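PDB 3OG2: beta-galactosidase, which probably hydrolyses terminal non-reducing beta-D-galactose residues of beta-D-galactosides, as a fungal glycoside hydrolase of family 35 with a TIM-barrel domain. Local coordinates for residues 120-125 with 333-338; 786-791 with 800-805; 507-512 with 540-545. All coordinates share one frame; numbering follows the deposited sequence.

Contact 1 of 3, residues 120-125 with 333-338; sequences NAEVSG and LGHPGG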
loop_
_atom_site.group_PDB
_atom_site.type_symbol
_atom_site.label_atom_id
_atom_site.label_comp_id
_atom_site.label_asym_id
_atom_site.label_seq_id
_atom_site.Cartn_x
_atom_site.Cartn_y
_atom_site.Cartn_z
ATOM N N ASN A 120 -2.450 -13.141 -1.542
ATOM C CA ASN A 120 -1.668 -12.715 -2.730
ATOM C C ASN A 120 -0.786 -11.548 -2.294
ATOM O O ASN A 120 0.213 -11.795 -1.611
ATOM C CB ASN A 120 -2.611 -12.417 -3.918
ATOM C CG ASN A 120 -1.898 -12.605 -5.236
ATOM O OD1 ASN A 120 -1.361 -13.714 -5.527
ATOM N ND2 ASN A 120 -1.809 -11.570 -6.059
ATOM N N ALA A 121 -1.142 -10.303 -2.621
ATOM C CA ALA A 121 -0.576 -9.132 -1.952
ATOM C C ALA A 121 0.876 -8.859 -2.222
ATOM O O ALA A 121 1.500 -7.968 -1.603
ATOM C CB ALA A 121 -0.788 -9.181 -0.430
ATOM N N GLU A 122 1.459 -9.563 -3.183
ATOM C CA GLU A 122 2.905 -9.464 -3.452
ATOM C C GLU A 122 3.754 -9.732 -2.199
ATOM O O GLU A 122 4.851 -9.222 -2.028
ATOM C CB GLU A 122 3.271 -8.118 -4.091
ATOM C CG GLU A 122 2.741 -8.038 -5.550
ATOM C CD GLU A 122 1.246 -7.784 -5.626
ATOM O OE1 GLU A 122 0.772 -6.730 -5.098
ATOM O OE2 GLU A 122 0.525 -8.588 -6.278
ATOM N N VAL A 123 3.224 -10.597 -1.317
ATOM C CA VAL A 123 3.951 -11.038 -0.132
ATOM C C VAL A 123 4.421 -12.484 -0.360
ATOM O O VAL A 123 3.850 -13.235 -1.175
ATOM C CB VAL A 123 3.170 -10.969 1.190
ATOM C CG1 VAL A 123 2.700 -9.519 1.425
ATOM C CG2 VAL A 123 2.016 -11.962 1.295
ATOM N N SER A 124 5.450 -12.870 0.407
ATOM C CA SER A 124 5.992 -14.223 0.288
ATOM C C SER A 124 4.858 -15.249 0.501
ATOM O O SER A 124 4.097 -15.156 1.468
ATOM C CB SER A 124 7.073 -14.420 1.354
ATOM O OG SER A 124 7.664 -15.706 1.153
ATOM N N GLY A 125 4.774 -16.212 -0.412
ATOM C CA GLY A 125 3.794 -17.310 -0.413
ATOM C C GLY A 125 2.386 -16.807 -0.677
ATOM O O GLY A 125 1.412 -17.588 -0.495
ATOM N N LEU A 333 9.465 -10.133 3.988
ATOM C CA LEU A 333 8.026 -10.555 3.902
ATOM C C LEU A 333 7.560 -10.584 2.472
ATOM O O LEU A 333 6.479 -11.153 2.244
ATOM C CB LEU A 333 7.163 -9.673 4.813
ATOM C CG LEU A 333 6.949 -8.221 4.401
ATOM C CD1 LEU A 333 5.773 -8.060 3.429
ATOM C CD2 LEU A 333 6.627 -7.367 5.637
ATOM N N GLY A 334 8.244 -9.962 1.505
ATOM C CA GLY A 334 7.772 -9.881 0.150
ATOM C C GLY A 334 8.009 -11.128 -0.672
ATOM O O GLY A 334 8.814 -11.985 -0.362
ATOM N N HIS A 335 7.307 -11.179 -1.852
ATOM C CA HIS A 335 7.555 -12.286 -2.786
ATOM C C HIS A 335 8.651 -11.980 -3.777
ATOM O O HIS A 335 9.090 -10.814 -3.884
ATOM C CB HIS A 335 6.218 -12.608 -3.520
ATOM C CG HIS A 335 5.873 -11.684 -4.635
ATOM N ND1 HIS A 335 5.159 -12.146 -5.734
ATOM C CD2 HIS A 335 6.051 -10.357 -4.819
ATOM C CE1 HIS A 335 4.960 -11.133 -6.546
ATOM N NE2 HIS A 335 5.491 -10.027 -6.038
ATOM N N PRO A 336 9.108 -12.958 -4.562
ATOM C CA PRO A 336 10.186 -12.723 -5.505
ATOM C C PRO A 336 9.851 -11.781 -6.647
ATOM O O PRO A 336 10.788 -11.274 -7.273
ATOM C CB PRO A 336 10.456 -14.104 -6.132
ATOM C CG PRO A 336 10.023 -15.051 -5.019
ATOM C CD PRO A 336 8.785 -14.391 -4.464
ATOM N N GLY A 337 8.567 -11.563 -6.920
ATOM C CA GLY A 337 8.150 -10.663 -8.005
ATOM C C GLY A 337 8.233 -9.189 -7.672
ATOM O O GLY A 337 7.783 -8.363 -8.508
ATOM N N GLY A 338 8.729 -8.875 -6.482
ATOM C CA GLY A 338 8.961 -7.510 -6.040
ATOM C C GLY A 338 10.251 -7.489 -5.230
ATOM O O GLY A 338 10.888 -8.509 -5.003
#
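The imidazole of H335 lies alongside the E122 side chain and is roofed by that residue's own backbone. E122 CA sits 3.7 Å from the ring centroid, 18° off the ring normal, a CH-pi contact displaced toward the rim. Farther along the glutamate, CG comes within 3.4 Å of H335 NE2, after which the chain bends at chi2 (76°) and carries its carboxylate away, tilted 65° from the ring plane. The opposite ring face is covered by G337 N, so backbone closes on the imidazole from both sides; the type I turn from H335 to G338 brings that amide round. Two backbone bonds fix the register: H335 N donates to E122 O at 3.1 Å, and S124 N gives a nearly straight bond to L333 O at 2.7 Å. These bonds flank a single bridge between V123 and G334; beside it V123 CG1 meets L333 CD1 at 3.9 Å. An alanine in place of H335 would keep the backbone bond but is likely to open a gap against E122 CA and CG, giving the glutamate chain more freedom to turn. Further out, E122 OE1 is hydrogen-bonded to Y342 OH, OE2 to a glycerol probably left by crystallisation, and S124 OG to L787 N. N120, A121 and E122 bind beta-D-galactose in this protein, though no galactose is bound here, and the loops joined in this contact follow strands 110-116 and 318-321, both parallel members of the barrel sheet. Such a meeting of loops beyond the strands' C-terminal ends is characteristic of the substrate pocket of a TIM-barrel glycosidase.

Contact 2 of 3, residues 786-791 with 800-805; sequences GLDENW and APRGIL. With GLC (alpha-D-glucopyranose), chain C.
R802 lays its aliphatic CG against the methyl CD2 of L787, 3.7 Å away, the two side chains meeting at a slant. From there the arginine, bent at chi2 (-72°), turns its guanidinium to grip the carbonyl of G786 side-on: NE and NH2 each donate to G786 O at 2.9 Å. That oxygen lies close to the guanidinium plane, and NH2 in turn lies in the carbonyl plane, while NE is tilted from it by 31°. NH2 also reaches D788 OD1 at 3.0 Å, a salt bridge whose hydrogen bond is weak, with the carboxylate turned 69° against the guanidinium. These bonds join the loop that follows strand 775-782 to the residues leading into strand 803-811, an outer strand of a three-stranded antiparallel sheet in a beta-rich domain. NH1 bonds back to P801 O at 3.0 Å, which helps fix the rotation of the guanidinium. Two waters complete the join. One accepts from R802 NH1 and donates to D788 OD2 at 2.7 Å; the other accepts from D788 N and donates to A800 O, and lies over one guanidinium face, offset toward its rim. The A800 methyl approaches D788 OD2 at 3.8 Å. Beyond this network, E789 carries the loop toward the barrel: its OE1 lies 3.1 Å from C6 of a bound alpha-D-glucopyranose, and its OE2 accepts from the backbone N of E122.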
loop_
_atom_site.group_PDB
_atom_site.type_symbol
_atom_site.label_atom_id
_atom_site.label_comp_id
_atom_site.label_asym_id
_atom_site.label_seq_id
_atom_site.Cartn_x
_atom_site.Cartn_y
_atom_site.Cartn_z
ATOM N N GLY A 786 12.050 -14.881 -1.617
ATOM C CA GLY A 786 10.704 -15.110 -1.033
ATOM C C GLY A 786 10.074 -16.332 -1.653
ATOM O O GLY A 786 10.641 -16.925 -2.597
ATOM N N LEU A 787 8.925 -16.744 -1.178
ATOM C CA LEU A 787 8.197 -17.860 -1.784
ATOM C C LEU A 787 7.180 -17.289 -2.766
ATOM O O LEU A 787 6.661 -16.157 -2.573
ATOM C CB LEU A 787 7.471 -18.644 -0.676
ATOM C CG LEU A 787 8.442 -19.155 0.406
ATOM C CD1 LEU A 787 7.688 -19.980 1.441
ATOM C CD2 LEU A 787 9.569 -19.968 -0.230
ATOM N N ASP A 788 6.936 -18.022 -3.837
ATOM C CA ASP A 788 6.041 -17.514 -4.864
ATOM C C ASP A 788 4.589 -17.468 -4.359
ATOM O O ASP A 788 4.201 -18.188 -3.427
ATOM C CB ASP A 788 6.089 -18.414 -6.108
ATOM C CG ASP A 788 7.432 -18.330 -6.832
ATOM O OD1 ASP A 788 8.233 -17.373 -6.660
ATOM O OD2 ASP A 788 7.732 -19.229 -7.658
ATOM N N GLU A 789 3.794 -16.627 -5.023
ATOM C CA GLU A 789 2.359 -16.604 -4.873
ATOM C C GLU A 789 1.699 -17.850 -5.464
ATOM O O GLU A 789 2.337 -18.726 -6.071
ATOM C CB GLU A 789 1.796 -15.312 -5.556
ATOM C CG GLU A 789 2.134 -14.075 -4.726
ATOM C CD GLU A 789 1.766 -12.807 -5.466
ATOM O OE1 GLU A 789 1.917 -12.788 -6.752
ATOM O OE2 GLU A 789 1.343 -11.839 -4.824
ATOM N N ASN A 790 0.373 -17.930 -5.224
ATOM C CA ASN A 790 -0.424 -19.092 -5.621
ATOM C C ASN A 790 -1.752 -18.606 -6.166
ATOM O O ASN A 790 -2.844 -18.989 -5.735
ATOM C CB ASN A 790 -0.632 -20.014 -4.397
ATOM C CG ASN A 790 -0.894 -21.445 -4.824
ATOM O OD1 ASN A 790 0.031 -22.258 -4.787
ATOM N ND2 ASN A 790 -2.124 -21.802 -5.225
ATOM N N TRP A 791 -1.647 -17.726 -7.190
ATOM C CA TRP A 791 -2.817 -17.018 -7.676
ATOM C C TRP A 791 -3.777 -17.898 -8.431
ATOM O O TRP A 791 -4.979 -17.591 -8.503
ATOM C CB TRP A 791 -2.404 -15.807 -8.554
ATOM C CG TRP A 791 -3.615 -14.969 -8.830
ATOM C CD1 TRP A 791 -4.136 -13.991 -8.037
ATOM C CD2 TRP A 791 -4.455 -15.039 -9.985
ATOM N NE1 TRP A 791 -5.239 -13.452 -8.613
ATOM C CE2 TRP A 791 -5.474 -14.066 -9.816
ATOM C CE3 TRP A 791 -4.381 -15.874 -11.124
ATOM C CZ2 TRP A 791 -6.459 -13.876 -10.763
ATOM C CZ3 TRP A 791 -5.385 -15.674 -12.081
ATOM C CH2 TRP A 791 -6.372 -14.697 -11.871
ATOM N N ALA A 800 6.867 -23.950 -5.013
ATOM C CA ALA A 800 8.186 -23.981 -5.659
ATOM C C ALA A 800 9.284 -23.949 -4.600
ATOM O O ALA A 800 9.309 -23.003 -3.808
ATOM C CB ALA A 800 8.336 -22.805 -6.599
ATOM N N PRO A 801 10.139 -24.940 -4.515
ATOM C CA PRO A 801 11.108 -24.976 -3.405
ATOM C C PRO A 801 12.223 -23.962 -3.553
ATOM O O PRO A 801 12.448 -23.343 -4.607
ATOM C CB PRO A 801 11.635 -26.407 -3.429
ATOM C CG PRO A 801 11.327 -26.935 -4.745
ATOM C CD PRO A 801 10.116 -26.174 -5.304
ATOM N N ARG A 802 12.952 -23.854 -2.456
ATOM C CA ARG A 802 14.167 -23.018 -2.437
ATOM C C ARG A 802 15.304 -23.910 -2.033
ATOM O O ARG A 802 15.170 -24.680 -1.039
ATOM C CB ARG A 802 14.045 -21.870 -1.443
ATOM C CG ARG A 802 12.811 -21.005 -1.775
ATOM C CD ARG A 802 13.081 -20.195 -3.031
ATOM N NE ARG A 802 12.012 -19.303 -3.465
ATOM C CZ ARG A 802 11.255 -19.545 -4.555
ATOM N NH1 ARG A 802 11.375 -20.663 -5.259
ATOM N NH2 ARG A 802 10.371 -18.623 -4.892
ATOM N N GLY A 803 16.443 -23.845 -2.739
ATOM C CA GLY A 803 17.583 -24.657 -2.378
ATOM C C GLY A 803 18.132 -25.311 -3.640
ATOM O O GLY A 803 18.330 -24.651 -4.679
ATOM N N ILE A 804 18.434 -26.593 -3.526
ATOM C CA ILE A 804 19.063 -27.340 -4.622
ATOM C C ILE A 804 18.019 -28.281 -5.188
ATOM O O ILE A 804 17.505 -29.145 -4.497
ATOM C CB ILE A 804 20.312 -28.096 -4.140
ATOM C CG1 ILE A 804 21.378 -27.086 -3.647
ATOM C CG2 ILE A 804 20.866 -29.023 -5.223
ATOM C CD1 ILE A 804 22.501 -27.713 -2.853
ATOM N N LEU A 805 17.693 -28.075 -6.473
ATOM C CA LEU A 805 16.704 -28.921 -7.155
ATOM C C LEU A 805 17.325 -30.204 -7.639
ATOM O O LEU A 805 16.604 -31.210 -7.776
ATOM C CB LEU A 805 16.186 -28.161 -8.408
ATOM C CG LEU A 805 15.471 -26.863 -8.111
ATOM C CD1 LEU A 805 14.979 -26.248 -9.418
ATOM C CD2 LEU A 805 14.321 -27.115 -7.159
HETATM C C1 GLC C . 2.499 -11.003 -13.274
HETATM C C2 GLC C . 1.026 -10.693 -13.397
HETATM C C3 GLC C . 0.187 -10.749 -12.141
HETATM C C4 GLC C . 0.665 -11.820 -11.177
HETATM C C5 GLC C . 2.180 -11.609 -10.968
HETATM C C6 GLC C . 2.638 -12.295 -9.740
HETATM O O2 GLC C . 0.838 -9.430 -13.999
HETATM O O3 GLC C . -1.152 -11.003 -12.528
HETATM O O4 GLC C . 0.020 -11.723 -9.921
HETATM O O5 GLC C . 2.845 -11.854 -12.191
HETATM O O6 GLC C . 3.910 -12.796 -9.563
HETATM O O HOH W 1 7.728 -20.724 -3.603
HETATM O O HOH W 2 10.330 -20.070 -7.874
#

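Contact 3 of 3, residues 507-512 with 540-545; sequences AKAKKI and VQLGSL
Strands 510-512 and 540-542 run antiparallel, their axes approaching to 4.7 Å with 149° between their directions. K510 and Q541 form a hydrogen-bonded pair: K510 N donates to Q541 O at 2.9 Å and Q541 N to K510 O at 2.8 Å. The next pair, K511 with V540, is non-hydrogen-bonded, and V540 CA adds a CA-H...O contact to K510 O. Strand 510-513 is an outermost member of a five-stranded mixed sheet in beta-galactosidase domain 2; strand 538-542 lies between it and strand 545-551, to which the type II' turn from L542 to L545 connects it as a hairpin. G543 occupies the second position of this turn, where a positive phi is needed. A water ties the turn to the neighbouring segment, accepting from G543 N and donating to K508 O at 2.6 Å and, over a longer distance, to Q541 O.

A509 CB presses on L542 CD2 at 3.3 Å, tighter than usual for two carbons; I519 of strand 518-521 touches both A509 and V540. Q541 and K510 project from the face opposite V540. Q541 stretches out, its CG trans to the backbone N (chi1 178°), bringing NE2 to G543 O at 2.8 Å, nearly in line with the C=O bond, and its amide thereby braces the turn. I512 lies across the same glutamine, CG1 4.2 Å from Q541 CB.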
loop_
_atom_site.group_PDB
_atom_site.type_symbol
_atom_site.label_atom_id
_atom_site.label_comp_id
_atom_site.label_asym_id
_atom_site.label_seq_id
_atom_site.Cartn_x
_atom_site.Cartn_y
_atom_site.Cartn_z
ATOM N N ALA A 507 -33.627 41.719 -2.246
ATOM C CA ALA A 507 -32.289 41.143 -2.089
ATOM C C ALA A 507 -31.577 40.898 -3.416
ATOM O O ALA A 507 -32.216 40.595 -4.432
ATOM C CB ALA A 507 -32.396 39.840 -1.305
ATOM N N LYS A 508 -30.248 41.025 -3.443
ATOM C CA LYS A 508 -29.514 40.730 -4.666
ATOM C C LYS A 508 -28.137 40.158 -4.401
ATOM O O LYS A 508 -27.644 40.251 -3.282
ATOM C CB LYS A 508 -29.243 41.999 -5.473
ATOM C CG LYS A 508 -28.854 43.118 -4.512
ATOM C CD LYS A 508 -29.014 44.461 -5.225
ATOM C CE LYS A 508 -28.521 45.620 -4.370
ATOM N NZ LYS A 508 -27.163 46.089 -4.734
ATOM N N ALA A 509 -27.572 39.613 -5.472
ATOM C CA ALA A 509 -26.245 39.047 -5.335
ATOM C C ALA A 509 -25.229 40.087 -4.897
ATOM O O ALA A 509 -25.327 41.249 -5.285
ATOM C CB ALA A 509 -25.855 38.443 -6.683
ATOM N N LYS A 510 -24.230 39.651 -4.126
ATOM C CA LYS A 510 -23.140 40.553 -3.727
ATOM C C LYS A 510 -21.804 39.925 -4.105
ATOM O O LYS A 510 -21.510 38.820 -3.696
ATOM C CB LYS A 510 -23.197 40.869 -2.228
ATOM C CG LYS A 510 -22.243 41.969 -1.784
ATOM C CD LYS A 510 -22.394 42.384 -0.328
ATOM C CE LYS A 510 -21.142 43.043 0.215
ATOM N NZ LYS A 510 -20.574 44.042 -0.736
ATOM N N LYS A 511 -21.012 40.644 -4.887
ATOM C CA LYS A 511 -19.678 40.190 -5.247
ATOM C C LYS A 511 -18.745 40.514 -4.100
ATOM O O LYS A 511 -18.683 41.684 -3.747
ATOM C CB LYS A 511 -19.171 40.874 -6.510
ATOM C CG LYS A 511 -19.938 40.485 -7.755
ATOM C CD LYS A 511 -19.400 41.170 -9.015
ATOM C CE LYS A 511 -20.226 40.636 -10.183
ATOM N NZ LYS A 511 -19.841 41.184 -11.498
ATOM N N ILE A 512 -18.080 39.539 -3.562
ATOM C CA ILE A 512 -17.215 39.769 -2.404
ATOM C C ILE A 512 -15.752 39.800 -2.806
ATOM O O ILE A 512 -15.001 40.683 -2.342
ATOM C CB ILE A 512 -17.444 38.681 -1.346
ATOM C CG1 ILE A 512 -18.929 38.500 -1.008
ATOM C CG2 ILE A 512 -16.649 38.928 -0.068
ATOM C CD1 ILE A 512 -19.488 39.717 -0.305
ATOM N N VAL A 540 -18.922 35.037 -4.217
ATOM C CA VAL A 540 -20.200 35.715 -4.337
ATOM C C VAL A 540 -21.128 35.249 -3.213
ATOM O O VAL A 540 -21.169 34.060 -2.876
ATOM C CB VAL A 540 -20.870 35.446 -5.713
ATOM C CG1 VAL A 540 -22.277 36.069 -5.763
ATOM C CG2 VAL A 540 -19.981 35.965 -6.831
ATOM N N GLN A 541 -21.860 36.195 -2.646
ATOM C CA GLN A 541 -22.861 35.907 -1.629
ATOM C C GLN A 541 -24.265 36.096 -2.217
ATOM O O GLN A 541 -24.562 37.139 -2.812
ATOM C CB GLN A 541 -22.692 36.843 -0.437
ATOM C CG GLN A 541 -23.784 36.543 0.594
ATOM C CD GLN A 541 -23.594 37.348 1.853
ATOM O OE1 GLN A 541 -22.716 38.211 1.849
ATOM N NE2 GLN A 541 -24.390 37.088 2.894
ATOM N N LEU A 542 -25.102 35.077 -2.097
ATOM C CA LEU A 542 -26.496 35.093 -2.510
ATOM C C LEU A 542 -27.369 34.821 -1.298
ATOM O O LEU A 542 -27.563 33.682 -0.875
ATOM C CB LEU A 542 -26.778 34.070 -3.606
ATOM C CG LEU A 542 -25.862 34.014 -4.828
ATOM C CD1 LEU A 542 -26.257 32.851 -5.728
ATOM C CD2 LEU A 542 -25.894 35.331 -5.582
ATOM N N GLY A 543 -27.941 35.833 -0.686
ATOM C CA GLY A 543 -28.646 35.576 0.567
ATOM C C GLY A 543 -27.632 35.083 1.583
ATOM O O GLY A 543 -26.594 35.691 1.827
ATOM N N SER A 544 -27.942 33.924 2.191
ATOM C CA SER A 544 -27.041 33.331 3.158
ATOM C C SER A 544 -26.154 32.241 2.538
ATOM O O SER A 544 -25.421 31.587 3.285
ATOM C CB SER A 544 -27.779 32.754 4.371
ATOM O OG SER A 544 -28.591 31.652 4.032
ATOM N N LEU A 545 -26.187 32.093 1.236
ATOM C CA LEU A 545 -25.288 31.170 0.511
ATOM C C LEU A 545 -24.047 31.925 0.051
ATOM O O LEU A 545 -24.143 32.981 -0.556
ATOM C CB LEU A 545 -26.053 30.609 -0.695
ATOM C CG LEU A 545 -25.208 29.684 -1.606
ATOM C CD1 LEU A 545 -24.745 28.436 -0.872
ATOM C CD2 LEU A 545 -25.950 29.332 -2.869
HETATM O O HOH W 3 -27.066 38.568 -1.348
#

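In the fold
Along the chain contact 1 closes first, in the barrel domain, followed by contact 3 in domain 2 and then contact 2 farther on. In space the order differs. Contacts 1 and 2 have centres 11 Å apart and touch: P336 packs against G786, and N120 against E789, so the loop 786-791, from a beta domain far along the chain, probably forms part of the wall beside the galactose-binding residues, with W791 bonded to E180. Domains remote in sequence thus meet at the barrel mouth. Contact 3 stands apart in a separate sheet away from the annotated sites, its centre about 57 Å from that of contact 1 and 68 Å from that of contact 2, on the other side of the chain's centre from contact 2.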